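Local structure of 1,4-dihydroxy-2-naphthoyl-CoA hydrolase (Synechocystis sp., 4K00) at residues Tyr9-Gln12 against Ala16-Asp19; Val24-Phe29 against Ile66-Pro71; Glu35-Trp40 against His90-Asp95; Ser42-Ser47 against Gln132-Asp137; Tyr96-Ala101 against Leu106-Gln111. The protein hydrolyses 1,4-dihydroxy-2-naphthoyl-CoA to 1,4-dihydroxy-2-naphthoate and free CoA, a step in phylloquinone (vitamin K1) biosynthesis. All blocks are in the same frame, centred on the assembly; numbering follows the deposited sequence.

How the interactions relate
All five contacts build one hotdog-fold subunit, and helix 26-43 runs through three: interaction 2 at its start, interaction 3 in its middle and interaction 4 at its end. Interaction 1 holds D19, the predicted active-site residue, and ties into interaction 2 through D17 OD1 and Q28 NE2, 2.9 Å apart; the F26 side chain lies about 7 Å from that of D19. R11 NE of interaction 1 also forms a salt bridge with E35 OE1 of interaction 3, at 2.7 Å. Interactions 2 and 5 meet where strands 57-68 and 106-118 run side by side, joined by the D67 OD2 to R109 NE salt bridge of 2.8 Å. Interaction 4 is remote, its centre about 25 Å from that of interaction 1.

Interaction 1. Residues Tyr9-Gln12 against Ala16-Asp19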
# COMPACT_ATOMS: atom_id res chain seq x y z
N TYR A 9 -5.49 -16.93 -10.94
CA TYR A 9 -4.54 -16.52 -9.92
C TYR A 9 -5.14 -16.73 -8.55
O TYR A 9 -6.23 -16.21 -8.25
CB TYR A 9 -4.20 -15.05 -10.13
CG TYR A 9 -3.36 -14.41 -9.04
CD1 TYR A 9 -2.06 -14.85 -8.79
CD2 TYR A 9 -3.85 -13.34 -8.31
CE1 TYR A 9 -1.29 -14.25 -7.81
CE2 TYR A 9 -3.08 -12.73 -7.34
CZ TYR A 9 -1.81 -13.19 -7.09
OH TYR A 9 -1.04 -12.57 -6.13
N GLU A 10 -4.45 -17.51 -7.73
CA GLU A 10 -4.91 -17.78 -6.39
C GLU A 10 -4.31 -16.77 -5.41
O GLU A 10 -3.10 -16.50 -5.43
CB GLU A 10 -4.53 -19.21 -6.03
CG GLU A 10 -4.91 -19.64 -4.64
CD GLU A 10 -4.55 -21.10 -4.42
OE1 GLU A 10 -4.33 -21.81 -5.43
OE2 GLU A 10 -4.48 -21.52 -3.25
N ARG A 11 -5.14 -16.20 -4.56
CA ARG A 11 -4.72 -15.10 -3.69
C ARG A 11 -5.35 -15.23 -2.31
O ARG A 11 -6.58 -15.19 -2.17
CB ARG A 11 -5.08 -13.75 -4.32
CG ARG A 11 -4.76 -12.53 -3.47
CD ARG A 11 -3.26 -12.37 -3.20
NE ARG A 11 -2.91 -10.96 -3.19
CZ ARG A 11 -3.18 -10.13 -2.18
NH1 ARG A 11 -3.77 -10.56 -1.07
NH2 ARG A 11 -2.84 -8.84 -2.28
N GLN A 12 -4.50 -15.40 -1.31
CA GLN A 12 -4.89 -15.27 0.09
C GLN A 12 -5.07 -13.82 0.51
O GLN A 12 -4.27 -12.95 0.14
CB GLN A 12 -3.81 -15.93 0.96
CG GLN A 12 -4.05 -15.81 2.45
CD GLN A 12 -5.03 -16.84 2.95
OE1 GLN A 12 -6.04 -16.50 3.56
NE2 GLN A 12 -4.75 -18.11 2.67
N ALA A 16 -3.18 -6.89 5.84
CA ALA A 16 -2.96 -5.59 5.19
C ALA A 16 -4.00 -5.28 4.10
O ALA A 16 -4.22 -4.12 3.78
CB ALA A 16 -1.56 -5.53 4.59
N ASP A 17 -4.61 -6.32 3.52
CA ASP A 17 -5.61 -6.13 2.47
C ASP A 17 -6.92 -5.58 3.03
O ASP A 17 -7.77 -5.06 2.28
CB ASP A 17 -5.89 -7.44 1.74
CG ASP A 17 -4.70 -7.95 0.97
OD1 ASP A 17 -4.19 -7.22 0.10
OD2 ASP A 17 -4.30 -9.11 1.19
N THR A 18 -7.09 -5.72 4.34
CA THR A 18 -8.36 -5.36 4.97
C THR A 18 -8.32 -3.96 5.57
O THR A 18 -7.26 -3.39 5.73
CB THR A 18 -8.74 -6.39 6.05
OG1 THR A 18 -7.76 -6.40 7.10
CG2 THR A 18 -8.85 -7.79 5.44
N ASP A 19 -9.49 -3.43 5.92
CA ASP A 19 -9.57 -2.11 6.51
C ASP A 19 -10.40 -2.12 7.79
O ASP A 19 -10.90 -3.17 8.21
CB ASP A 19 -10.12 -1.10 5.50
CG ASP A 19 -11.58 -1.34 5.14
OD1 ASP A 19 -12.35 -1.84 5.99
OD2 ASP A 19 -11.95 -1.00 4.01
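R11 and D17 meet in a two-pronged salt bridge, the guanidinium presenting its NH1 and NH2 end to one carboxylate oxygen each. NH1 of R11 gives the shorter bond, 2.7 Å to D17 OD2, nearly straight at 168° and reaching that oxygen from above the carboxylate plane. R11 NH2 reaches D17 OD1 at 3.2 Å, on the syn side of the carboxylate. Both oxygens lie close to the guanidinium plane, but the carboxylate is turned 41° against it. With CG of R11 anti to the backbone N (chi1 176°), bends at chi2 and chi3 carry the guanidinium round to D17.

The bridge closes the loop that leaves strand 6-12 and leads on to D19, the predicted active-site residue of this hotdog-fold thioesterase.

Among the other hydrogen bonds, R11 NH1 also donates to Q12 O at 2.7 Å, which would hinder rotation of the guanidinium. D17 OD1 accepts a second bond from Q28 and OD2 one from the backbone of Y14, so each carboxylate oxygen has two donors, which would probably keep D17 ionised.

A further charge pairing reaches beyond the loop: NE of R11 forms a salt bridge with E35 on helix 26-43.

Interaction 2. Residues Val24-Phe29 against Ile66-Pro71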
# COMPACT_ATOMS: atom_id res chain seq x y z
N VAL A 24 -12.06 -6.48 3.07
CA VAL A 24 -11.04 -6.07 2.08
C VAL A 24 -11.36 -4.67 1.54
O VAL A 24 -12.47 -4.39 1.11
CB VAL A 24 -10.95 -7.08 0.91
CG1 VAL A 24 -10.07 -6.54 -0.20
CG2 VAL A 24 -10.41 -8.41 1.41
N TYR A 25 -10.36 -3.78 1.62
CA TYR A 25 -10.46 -2.41 1.10
C TYR A 25 -10.58 -2.43 -0.42
O TYR A 25 -9.93 -3.23 -1.10
CB TYR A 25 -9.19 -1.66 1.52
CG TYR A 25 -9.12 -0.19 1.18
CD1 TYR A 25 -9.96 0.73 1.80
CD2 TYR A 25 -8.18 0.28 0.27
CE1 TYR A 25 -9.87 2.09 1.50
CE2 TYR A 25 -8.09 1.63 -0.04
CZ TYR A 25 -8.93 2.53 0.58
OH TYR A 25 -8.85 3.88 0.28
N PHE A 26 -11.42 -1.54 -0.96
CA PHE A 26 -11.85 -1.63 -2.36
C PHE A 26 -10.63 -1.71 -3.28
O PHE A 26 -10.60 -2.50 -4.21
CB PHE A 26 -12.75 -0.45 -2.73
CG PHE A 26 -12.00 0.82 -3.03
CD1 PHE A 26 -11.52 1.62 -2.01
CD2 PHE A 26 -11.78 1.21 -4.34
CE1 PHE A 26 -10.83 2.78 -2.29
CE2 PHE A 26 -11.09 2.37 -4.63
CZ PHE A 26 -10.61 3.15 -3.60
N ASN A 27 -9.62 -0.90 -2.99
CA ASN A 27 -8.47 -0.71 -3.86
C ASN A 27 -7.58 -1.94 -3.87
O ASN A 27 -6.83 -2.17 -4.83
CB ASN A 27 -7.64 0.47 -3.34
CG ASN A 27 -6.97 1.24 -4.45
OD1 ASN A 27 -7.38 1.16 -5.61
ND2 ASN A 27 -5.96 2.00 -4.10
N GLN A 28 -7.64 -2.72 -2.80
CA GLN A 28 -6.87 -3.96 -2.73
C GLN A 28 -7.37 -5.04 -3.70
O GLN A 28 -6.57 -5.81 -4.21
CB GLN A 28 -6.79 -4.49 -1.29
CG GLN A 28 -5.99 -3.61 -0.34
CD GLN A 28 -4.56 -3.44 -0.79
OE1 GLN A 28 -4.12 -2.34 -1.08
NE2 GLN A 28 -3.82 -4.55 -0.88
N PHE A 29 -8.67 -5.08 -3.98
CA PHE A 29 -9.17 -5.95 -5.03
C PHE A 29 -8.53 -5.61 -6.39
O PHE A 29 -8.18 -6.51 -7.16
CB PHE A 29 -10.70 -5.88 -5.14
CG PHE A 29 -11.43 -6.60 -4.04
CD1 PHE A 29 -11.39 -7.98 -3.93
CD2 PHE A 29 -12.23 -5.90 -3.14
CE1 PHE A 29 -12.10 -8.65 -2.95
CE2 PHE A 29 -12.94 -6.56 -2.15
CZ PHE A 29 -12.88 -7.94 -2.05
N ILE A 66 -13.82 -1.32 -11.74
CA ILE A 66 -14.15 -2.45 -10.88
C ILE A 66 -15.51 -2.23 -10.23
O ILE A 66 -15.83 -1.11 -9.82
CB ILE A 66 -13.04 -2.70 -9.83
CG1 ILE A 66 -13.38 -3.88 -8.92
CG2 ILE A 66 -12.79 -1.46 -8.97
CD1 ILE A 66 -12.13 -4.52 -8.33
N ASP A 67 -16.33 -3.28 -10.20
CA ASP A 67 -17.60 -3.26 -9.46
C ASP A 67 -17.58 -4.30 -8.34
O ASP A 67 -17.09 -5.42 -8.53
CB ASP A 67 -18.77 -3.57 -10.39
CG ASP A 67 -18.85 -2.62 -11.57
OD1 ASP A 67 -19.04 -1.40 -11.36
OD2 ASP A 67 -18.72 -3.09 -12.70
N PHE A 68 -18.11 -3.93 -7.19
CA PHE A 68 -18.07 -4.78 -6.01
C PHE A 68 -19.46 -5.31 -5.70
O PHE A 68 -20.43 -4.55 -5.66
CB PHE A 68 -17.51 -4.00 -4.81
CG PHE A 68 -16.17 -3.38 -5.09
CD1 PHE A 68 -15.01 -4.11 -4.93
CD2 PHE A 68 -16.08 -2.07 -5.55
CE1 PHE A 68 -13.78 -3.54 -5.21
CE2 PHE A 68 -14.85 -1.51 -5.84
CZ PHE A 68 -13.70 -2.24 -5.66
N PHE A 69 -19.55 -6.63 -5.51
CA PHE A 69 -20.81 -7.30 -5.30
C PHE A 69 -20.93 -7.79 -3.85
O PHE A 69 -22.02 -7.80 -3.28
CB PHE A 69 -20.94 -8.48 -6.28
CG PHE A 69 -20.80 -8.08 -7.72
CD1 PHE A 69 -21.59 -7.07 -8.25
CD2 PHE A 69 -19.88 -8.70 -8.54
CE1 PHE A 69 -21.46 -6.70 -9.57
CE2 PHE A 69 -19.75 -8.33 -9.86
CZ PHE A 69 -20.53 -7.32 -10.37
N ALA A 70 -19.81 -8.21 -3.26
CA ALA A 70 -19.83 -8.79 -1.93
C ALA A 70 -18.44 -8.70 -1.31
O ALA A 70 -17.44 -8.72 -2.04
CB ALA A 70 -20.30 -10.23 -2.00
N PRO A 71 -18.36 -8.60 0.03
CA PRO A 71 -17.08 -8.37 0.70
C PRO A 71 -16.28 -9.65 0.90
O PRO A 71 -16.83 -10.75 0.80
CB PRO A 71 -17.50 -7.78 2.05
CG PRO A 71 -18.84 -8.40 2.32
CD PRO A 71 -19.50 -8.56 0.97
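This is a buried aromatic contact in which the first turn of the hotdog helix, 26-43, packs on the end of strand 57-68 of the sheet, F68 reaching in between F26, with its carbonyl oxygen, and F29. The F68 ring brings its CZ corner to F26: CZ lies 3.6 Å from F26 CB and 3.4 Å from the carbonyl oxygen F26 O. Its neighbouring CE1 meets CD2 of F29 at 3.5 Å, at the rim of the F68 ring. The F29 and F68 rings are inclined by 49° with centroids 5.8 Å apart, an oblique pairing that is neither stack nor T-shape. F29 has its CG anti to the carbonyl carbon (chi1 -75°), which lays the ring beside F68, while its CB touches I66 CD1 at 3.8 Å. F26 turns the other way, its ring leading off from the strand. V24 CG1 sits over the rim of one face of the F29 ring, 3.5 Å above its plane.

Beside strand 57-68 in the sheet runs strand 106-118, whose A110 packs on I66. The contact borders the fourth subunit: I66 and D67 pair with an antiparallel strand of that chain, and its L61 packs on F26 and F68.

Interaction 3. Residues Glu35-Trp40 against His90-Asp95; sequences EAYESW and HRFCCD
Y37, on the middle of helix 26-43, meets two residues of strand 91-100, of which F92 comes first. Its CG sits between the backbone N and the carbonyl carbon (chi1 65°), and the ring projects toward the helix. F92 CZ lies 3.5 Å from Y37 OH, with the hydroxyl oxygen at the edge of the phenylalanine ring. Alongside, Y37 CE1 and F92 CE1 are 3.7 Å apart. The centroids of the two rings are separated by 5.9 Å and their planes inclined by 42°, an oblique pairing.

Two residues on, C94 directs its side chain at the same tyrosine. Its SG comes 4.0 Å from Y37 CD1 and 4.8 Å from the ring centroid, 44° off the normal, making a slanted sulfur-aromatic contact. An alanine in place of Y37 is likely to leave a gap between helix and strand, F92 CZ and the C94 sulfur losing their partner on the helix while H114 remains.

The contact belongs to the buried layer between the hotdog helix and the curved sheet. H114 of strand 106-118 stacks on F92 and meets the Y37 ring, W131 of helix 129-136 touches Y37, and L82 of strand 77-86 packs on C94.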
# COMPACT_ATOMS: atom_id res chain seq x y z
N GLU A 35 -1.92 -8.05 -9.88
CA GLU A 35 -1.10 -9.22 -9.55
C GLU A 35 -1.41 -10.42 -10.45
O GLU A 35 -0.50 -11.13 -10.89
CB GLU A 35 -1.30 -9.63 -8.09
CG GLU A 35 -0.80 -8.60 -7.09
CD GLU A 35 -1.18 -8.94 -5.66
OE1 GLU A 35 -1.57 -10.11 -5.38
OE2 GLU A 35 -1.10 -8.04 -4.80
N ALA A 36 -2.69 -10.65 -10.73
CA ALA A 36 -3.09 -11.73 -11.63
C ALA A 36 -2.50 -11.52 -13.00
O ALA A 36 -1.96 -12.44 -13.62
CB ALA A 36 -4.61 -11.80 -11.73
N TYR A 37 -2.59 -10.28 -13.46
CA TYR A 37 -1.97 -9.86 -14.71
C TYR A 37 -0.46 -10.15 -14.66
O TYR A 37 0.08 -10.77 -15.58
CB TYR A 37 -2.28 -8.38 -14.96
CG TYR A 37 -1.39 -7.65 -15.94
CD1 TYR A 37 -1.27 -8.06 -17.26
CD2 TYR A 37 -0.67 -6.52 -15.54
CE1 TYR A 37 -0.45 -7.38 -18.15
CE2 TYR A 37 0.14 -5.83 -16.43
CZ TYR A 37 0.24 -6.26 -17.73
OH TYR A 37 1.06 -5.58 -18.61
N GLU A 38 0.20 -9.76 -13.58
CA GLU A 38 1.62 -9.99 -13.44
C GLU A 38 1.98 -11.46 -13.36
O GLU A 38 3.02 -11.87 -13.87
CB GLU A 38 2.19 -9.24 -12.23
CG GLU A 38 2.26 -7.73 -12.44
CD GLU A 38 2.69 -6.99 -11.20
OE1 GLU A 38 1.79 -6.53 -10.46
OE2 GLU A 38 3.91 -6.87 -10.98
N SER A 39 1.12 -12.26 -12.73
CA SER A 39 1.38 -13.69 -12.61
C SER A 39 1.21 -14.35 -13.97
O SER A 39 1.95 -15.26 -14.34
CB SER A 39 0.46 -14.35 -11.59
OG SER A 39 0.61 -13.77 -10.31
N TRP A 40 0.24 -13.88 -14.74
CA TRP A 40 0.05 -14.38 -16.08
C TRP A 40 1.29 -14.07 -16.93
O TRP A 40 1.81 -14.94 -17.62
CB TRP A 40 -1.23 -13.80 -16.70
CG TRP A 40 -1.34 -14.08 -18.15
CD1 TRP A 40 -1.69 -15.25 -18.73
CD2 TRP A 40 -1.08 -13.16 -19.20
NE1 TRP A 40 -1.69 -15.11 -20.10
CE2 TRP A 40 -1.30 -13.84 -20.41
CE3 TRP A 40 -0.69 -11.81 -19.24
CZ2 TRP A 40 -1.14 -13.23 -21.66
CZ3 TRP A 40 -0.53 -11.21 -20.48
CH2 TRP A 40 -0.75 -11.92 -21.67
N HIS A 90 -1.96 -1.50 -30.42
CA HIS A 90 -1.16 -0.91 -29.36
C HIS A 90 -1.80 -1.09 -27.99
O HIS A 90 -1.24 -0.66 -26.99
CB HIS A 90 -0.91 0.58 -29.64
CG HIS A 90 -2.16 1.40 -29.69
ND1 HIS A 90 -2.77 1.75 -30.88
CD2 HIS A 90 -2.90 1.95 -28.71
CE1 HIS A 90 -3.85 2.47 -30.63
NE2 HIS A 90 -3.95 2.61 -29.32
N ARG A 91 -2.97 -1.73 -27.93
CA ARG A 91 -3.77 -1.80 -26.71
C ARG A 91 -4.25 -3.23 -26.45
O ARG A 91 -4.70 -3.93 -27.36
CB ARG A 91 -4.98 -0.87 -26.81
CG ARG A 91 -5.80 -0.77 -25.54
CD ARG A 91 -6.74 0.44 -25.51
NE ARG A 91 -7.68 0.44 -26.62
CZ ARG A 91 -8.91 -0.06 -26.54
NH1 ARG A 91 -9.33 -0.61 -25.41
NH2 ARG A 91 -9.72 -0.02 -27.60
N PHE A 92 -4.18 -3.65 -25.19
CA PHE A 92 -4.87 -4.85 -24.77
C PHE A 92 -5.72 -4.62 -23.54
O PHE A 92 -5.54 -3.64 -22.79
CB PHE A 92 -3.91 -6.03 -24.59
CG PHE A 92 -2.90 -5.86 -23.48
CD1 PHE A 92 -3.18 -6.29 -22.19
CD2 PHE A 92 -1.64 -5.34 -23.74
CE1 PHE A 92 -2.25 -6.16 -21.17
CE2 PHE A 92 -0.71 -5.20 -22.73
CZ PHE A 92 -1.00 -5.63 -21.44
N CYS A 93 -6.64 -5.56 -23.30
CA CYS A 93 -7.66 -5.40 -22.26
C CYS A 93 -7.77 -6.65 -21.41
O CYS A 93 -8.04 -7.74 -21.94
CB CYS A 93 -9.01 -5.12 -22.90
SG CYS A 93 -9.02 -3.67 -23.98
N CYS A 94 -7.58 -6.49 -20.11
CA CYS A 94 -7.73 -7.57 -19.14
C CYS A 94 -9.11 -7.50 -18.47
O CYS A 94 -9.54 -6.44 -18.03
CB CYS A 94 -6.65 -7.46 -18.07
SG CYS A 94 -4.96 -7.65 -18.68
N ASP A 95 -9.78 -8.65 -18.41
CA ASP A 95 -11.09 -8.79 -17.75
C ASP A 95 -10.95 -9.75 -16.60
O ASP A 95 -10.39 -10.84 -16.76
CB ASP A 95 -12.10 -9.40 -18.70
CG ASP A 95 -12.85 -8.37 -19.48
OD1 ASP A 95 -13.78 -7.76 -18.90
OD2 ASP A 95 -12.53 -8.18 -20.67

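Interaction 4. Residues Ser42-Ser47 against Gln132-Asp137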
# COMPACT_ATOMS: atom_id res chain seq x y z
N SER A 42 4.33 -13.64 -15.93
CA SER A 42 5.38 -14.53 -15.46
C SER A 42 5.23 -15.94 -16.01
O SER A 42 6.20 -16.57 -16.43
CB SER A 42 5.37 -14.57 -13.92
OG SER A 42 6.42 -15.35 -13.41
N SER A 43 4.00 -16.44 -16.01
CA SER A 43 3.71 -17.76 -16.58
C SER A 43 4.02 -17.81 -18.07
O SER A 43 4.39 -18.85 -18.60
CB SER A 43 2.24 -18.13 -16.37
OG SER A 43 1.42 -17.52 -17.35
N GLU A 44 3.89 -16.67 -18.74
CA GLU A 44 4.23 -16.60 -20.15
C GLU A 44 5.68 -16.15 -20.37
O GLU A 44 6.06 -15.84 -21.49
CB GLU A 44 3.29 -15.67 -20.88
CG GLU A 44 1.85 -16.14 -20.94
CD GLU A 44 1.68 -17.38 -21.80
OE1 GLU A 44 2.46 -17.58 -22.75
OE2 GLU A 44 0.76 -18.17 -21.50
N HIS A 45 6.48 -16.11 -19.30
CA HIS A 45 7.87 -15.65 -19.37
C HIS A 45 8.03 -14.27 -19.98
O HIS A 45 8.98 -14.01 -20.71
CB HIS A 45 8.71 -16.64 -20.17
CG HIS A 45 8.44 -18.07 -19.84
ND1 HIS A 45 8.57 -18.58 -18.57
CD2 HIS A 45 8.04 -19.10 -20.62
CE1 HIS A 45 8.28 -19.86 -18.58
NE2 HIS A 45 7.94 -20.20 -19.81
N LEU A 46 7.09 -13.38 -19.67
CA LEU A 46 7.21 -11.97 -20.00
C LEU A 46 7.49 -11.17 -18.75
O LEU A 46 7.26 -11.65 -17.65
CB LEU A 46 5.91 -11.47 -20.64
CG LEU A 46 5.46 -12.32 -21.83
CD1 LEU A 46 4.07 -11.92 -22.31
CD2 LEU A 46 6.46 -12.22 -22.97
N SER A 47 7.98 -9.95 -18.91
CA SER A 47 8.56 -9.20 -17.79
C SER A 47 8.29 -7.72 -17.97
O SER A 47 8.73 -7.12 -18.95
CB SER A 47 10.08 -9.44 -17.72
OG SER A 47 10.69 -8.57 -16.78
N GLN A 132 1.94 -9.97 -27.78
CA GLN A 132 0.90 -10.35 -28.72
C GLN A 132 0.74 -11.86 -28.82
O GLN A 132 -0.36 -12.39 -28.81
CB GLN A 132 1.26 -9.81 -30.09
CG GLN A 132 0.17 -9.04 -30.77
CD GLN A 132 0.72 -8.32 -31.97
OE1 GLN A 132 0.65 -7.10 -32.05
NE2 GLN A 132 1.31 -9.07 -32.90
N THR A 133 1.87 -12.54 -28.94
CA THR A 133 1.87 -13.99 -29.06
C THR A 133 1.23 -14.65 -27.83
O THR A 133 0.38 -15.53 -27.97
CB THR A 133 3.31 -14.50 -29.27
OG1 THR A 133 3.85 -13.90 -30.46
CG2 THR A 133 3.34 -16.00 -29.38
N ALA A 134 1.62 -14.21 -26.64
CA ALA A 134 1.02 -14.69 -25.39
C ALA A 134 -0.49 -14.45 -25.33
O ALA A 134 -1.25 -15.33 -24.89
CB ALA A 134 1.69 -14.05 -24.19
N ILE A 135 -0.92 -13.27 -25.75
CA ILE A 135 -2.34 -12.94 -25.72
C ILE A 135 -3.13 -13.84 -26.69
O ILE A 135 -4.23 -14.28 -26.36
CB ILE A 135 -2.61 -11.45 -26.04
CG1 ILE A 135 -2.03 -10.55 -24.93
CG2 ILE A 135 -4.10 -11.20 -26.14
CD1 ILE A 135 -1.96 -9.09 -25.31
N CYS A 136 -2.56 -14.10 -27.87
CA CYS A 136 -3.18 -14.98 -28.88
C CYS A 136 -3.33 -16.39 -28.34
O CYS A 136 -4.28 -17.10 -28.66
CB CYS A 136 -2.30 -15.07 -30.13
SG CYS A 136 -2.27 -13.61 -31.18
N ASP A 137 -2.33 -16.81 -27.58
CA ASP A 137 -2.38 -18.08 -26.88
C ASP A 137 -2.78 -19.24 -27.79
O ASP A 137 -3.71 -19.98 -27.48
CB ASP A 137 -3.37 -17.98 -25.73
CG ASP A 137 -3.26 -19.15 -24.78
OD1 ASP A 137 -2.17 -19.76 -24.73
OD2 ASP A 137 -4.27 -19.46 -24.12
O HOH W 1 -1.50 -16.77 -22.53
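A Schellman motif ends helix 26-43, and the chain leaving it packs E44 and L46 against A134 of the C-terminal helix 129-136. H45 is the motif's C-prime residue, with positive phi (55°); its backbone N bonds to S42 O at 2.9 Å, and that of L46 returns to the carbonyl of L41. The turn sets E44 and L46 to either side of H45, both with their side chains directed at A134.

The methyl of A134 is the meeting point. L46 brings one branch to it, CD1 to A134 CB at 3.7 Å. E44 comes with its aliphatic part, CG lying 3.9 Å from the same CB, and its chain bends about CB-CG (chi2 -67°), so that the carboxylate folds back alongside the methyl; E44 OE1 is also 3.9 Å from A134 CB. A water 2.8 Å from A134 O and, more weakly, 2.9 Å from E44 OE2 probably links them part of the time, having more acceptors than protons.

This meeting of helix ends lies away from the predicted active site. W40, one turn back on helix 26-43, packs on A134 and I135, while P130 and W131, at the start of helix 129-136, pack on L46.

Interaction 5. Residues Tyr96-Ala101 against Leu106-Gln111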
# COMPACT_ATOMS: atom_id res chain seq x y z
N TYR A 96 -11.44 -9.35 -15.43
CA TYR A 96 -11.20 -10.11 -14.20
C TYR A 96 -12.52 -10.43 -13.54
O TYR A 96 -13.42 -9.59 -13.50
CB TYR A 96 -10.35 -9.31 -13.21
CG TYR A 96 -9.09 -8.66 -13.74
CD1 TYR A 96 -9.13 -7.41 -14.35
CD2 TYR A 96 -7.86 -9.28 -13.58
CE1 TYR A 96 -7.97 -6.81 -14.81
CE2 TYR A 96 -6.69 -8.68 -14.03
CZ TYR A 96 -6.75 -7.44 -14.63
OH TYR A 96 -5.59 -6.84 -15.08
N GLU A 97 -12.62 -11.63 -12.99
CA GLU A 97 -13.63 -11.92 -11.97
C GLU A 97 -12.94 -12.41 -10.71
O GLU A 97 -12.06 -13.26 -10.80
CB GLU A 97 -14.58 -13.02 -12.43
CG GLU A 97 -15.39 -12.68 -13.67
CD GLU A 97 -16.59 -13.60 -13.83
OE1 GLU A 97 -16.45 -14.81 -13.57
OE2 GLU A 97 -17.67 -13.11 -14.18
N ILE A 98 -13.36 -11.88 -9.56
CA ILE A 98 -12.81 -12.29 -8.27
C ILE A 98 -13.87 -13.04 -7.49
O ILE A 98 -14.98 -12.54 -7.28
CB ILE A 98 -12.30 -11.10 -7.44
CG1 ILE A 98 -11.33 -10.25 -8.26
CG2 ILE A 98 -11.61 -11.59 -6.16
CD1 ILE A 98 -10.90 -8.97 -7.57
N SER A 99 -13.52 -14.25 -7.05
CA SER A 99 -14.47 -15.10 -6.37
C SER A 99 -13.83 -15.75 -5.15
O SER A 99 -12.60 -15.85 -5.07
CB SER A 99 -14.99 -16.18 -7.32
OG SER A 99 -13.90 -16.93 -7.84
N GLN A 100 -14.66 -16.20 -4.22
CA GLN A 100 -14.22 -17.11 -3.16
C GLN A 100 -13.86 -18.47 -3.75
O GLN A 100 -14.60 -19.02 -4.56
CB GLN A 100 -15.31 -17.28 -2.12
CG GLN A 100 -15.65 -16.01 -1.35
CD GLN A 100 -14.63 -15.70 -0.28
OE1 GLN A 100 -13.71 -16.46 -0.04
NE2 GLN A 100 -14.79 -14.56 0.37
N ALA A 101 -12.72 -19.02 -3.34
CA ALA A 101 -12.22 -20.23 -3.95
C ALA A 101 -13.19 -21.38 -3.68
O ALA A 101 -13.44 -22.20 -4.55
CB ALA A 101 -10.83 -20.58 -3.43
N LEU A 106 -19.12 -14.83 -6.38
CA LEU A 106 -18.53 -13.69 -7.09
C LEU A 106 -18.49 -12.43 -6.22
O LEU A 106 -19.53 -11.92 -5.79
CB LEU A 106 -19.33 -13.41 -8.37
CG LEU A 106 -18.78 -12.28 -9.25
CD1 LEU A 106 -17.48 -12.70 -9.92
CD2 LEU A 106 -19.83 -11.90 -10.28
N LEU A 107 -17.29 -11.93 -6.00
CA LEU A 107 -17.09 -10.75 -5.16
C LEU A 107 -17.01 -9.45 -5.97
O LEU A 107 -17.48 -8.40 -5.52
CB LEU A 107 -15.82 -10.94 -4.34
CG LEU A 107 -15.77 -12.21 -3.51
CD1 LEU A 107 -14.43 -12.31 -2.79
CD2 LEU A 107 -16.93 -12.24 -2.53
N ALA A 108 -16.39 -9.52 -7.14
CA ALA A 108 -16.08 -8.33 -7.94
C ALA A 108 -15.80 -8.72 -9.38
O ALA A 108 -15.34 -9.82 -9.66
CB ALA A 108 -14.89 -7.57 -7.35
N ARG A 109 -16.07 -7.79 -10.29
CA ARG A 109 -15.60 -7.87 -11.68
C ARG A 109 -14.80 -6.60 -11.98
O ARG A 109 -15.06 -5.54 -11.39
CB ARG A 109 -16.77 -7.98 -12.66
CG ARG A 109 -17.56 -6.68 -12.80
CD ARG A 109 -18.70 -6.77 -13.81
NE ARG A 109 -19.45 -5.52 -13.85
CZ ARG A 109 -20.48 -5.28 -14.65
NH1 ARG A 109 -20.91 -6.21 -15.49
NH2 ARG A 109 -21.08 -4.10 -14.61
N ALA A 110 -13.82 -6.70 -12.87
CA ALA A 110 -12.96 -5.56 -13.18
C ALA A 110 -12.42 -5.64 -14.60
O ALA A 110 -12.47 -6.69 -15.25
CB ALA A 110 -11.81 -5.47 -12.18
N GLN A 111 -11.92 -4.50 -15.08
CA GLN A 111 -11.21 -4.41 -16.34
C GLN A 111 -10.02 -3.48 -16.17
O GLN A 111 -10.10 -2.50 -15.43
CB GLN A 111 -12.11 -3.86 -17.44
CG GLN A 111 -13.20 -4.81 -17.88
CD GLN A 111 -13.88 -4.36 -19.16
OE1 GLN A 111 -13.79 -3.20 -19.55
NE2 GLN A 111 -14.56 -5.30 -19.83
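I98 and A108 form the apolar centre, facing one side of the sheet, I98 CD1 4.2 Å from A108 CB. Further along that face Y96 CD1 is 4.0 Å from A110 CB, the ring meets the A110 carbonyl at its edge, and its OH hydrogen-bonds to T112 OG1. Were Y96 cut back to a leucine, A110 would probably be less covered and T112 left without that hydroxyl partner. On the other face E97 CB rests against L106 CD1 at 3.8 Å.

The backbones are paired by Y96 N to A110 O at 2.9 Å, A110 N back to Y96 O, and I98 N to A108 O, almost straight at 178°. I98 O then takes two donors, L107 N at 2.7 Å and, weakly, A108 N at 3.3 Å. At the polar rim R109 reaches D67 in a salt bridge, and the Q100 amide bonds to D76.

L107 and A108 opposite I98 make a classic beta bulge in the hairpin of strands 91-100 and 106-118, part of the hotdog sheet.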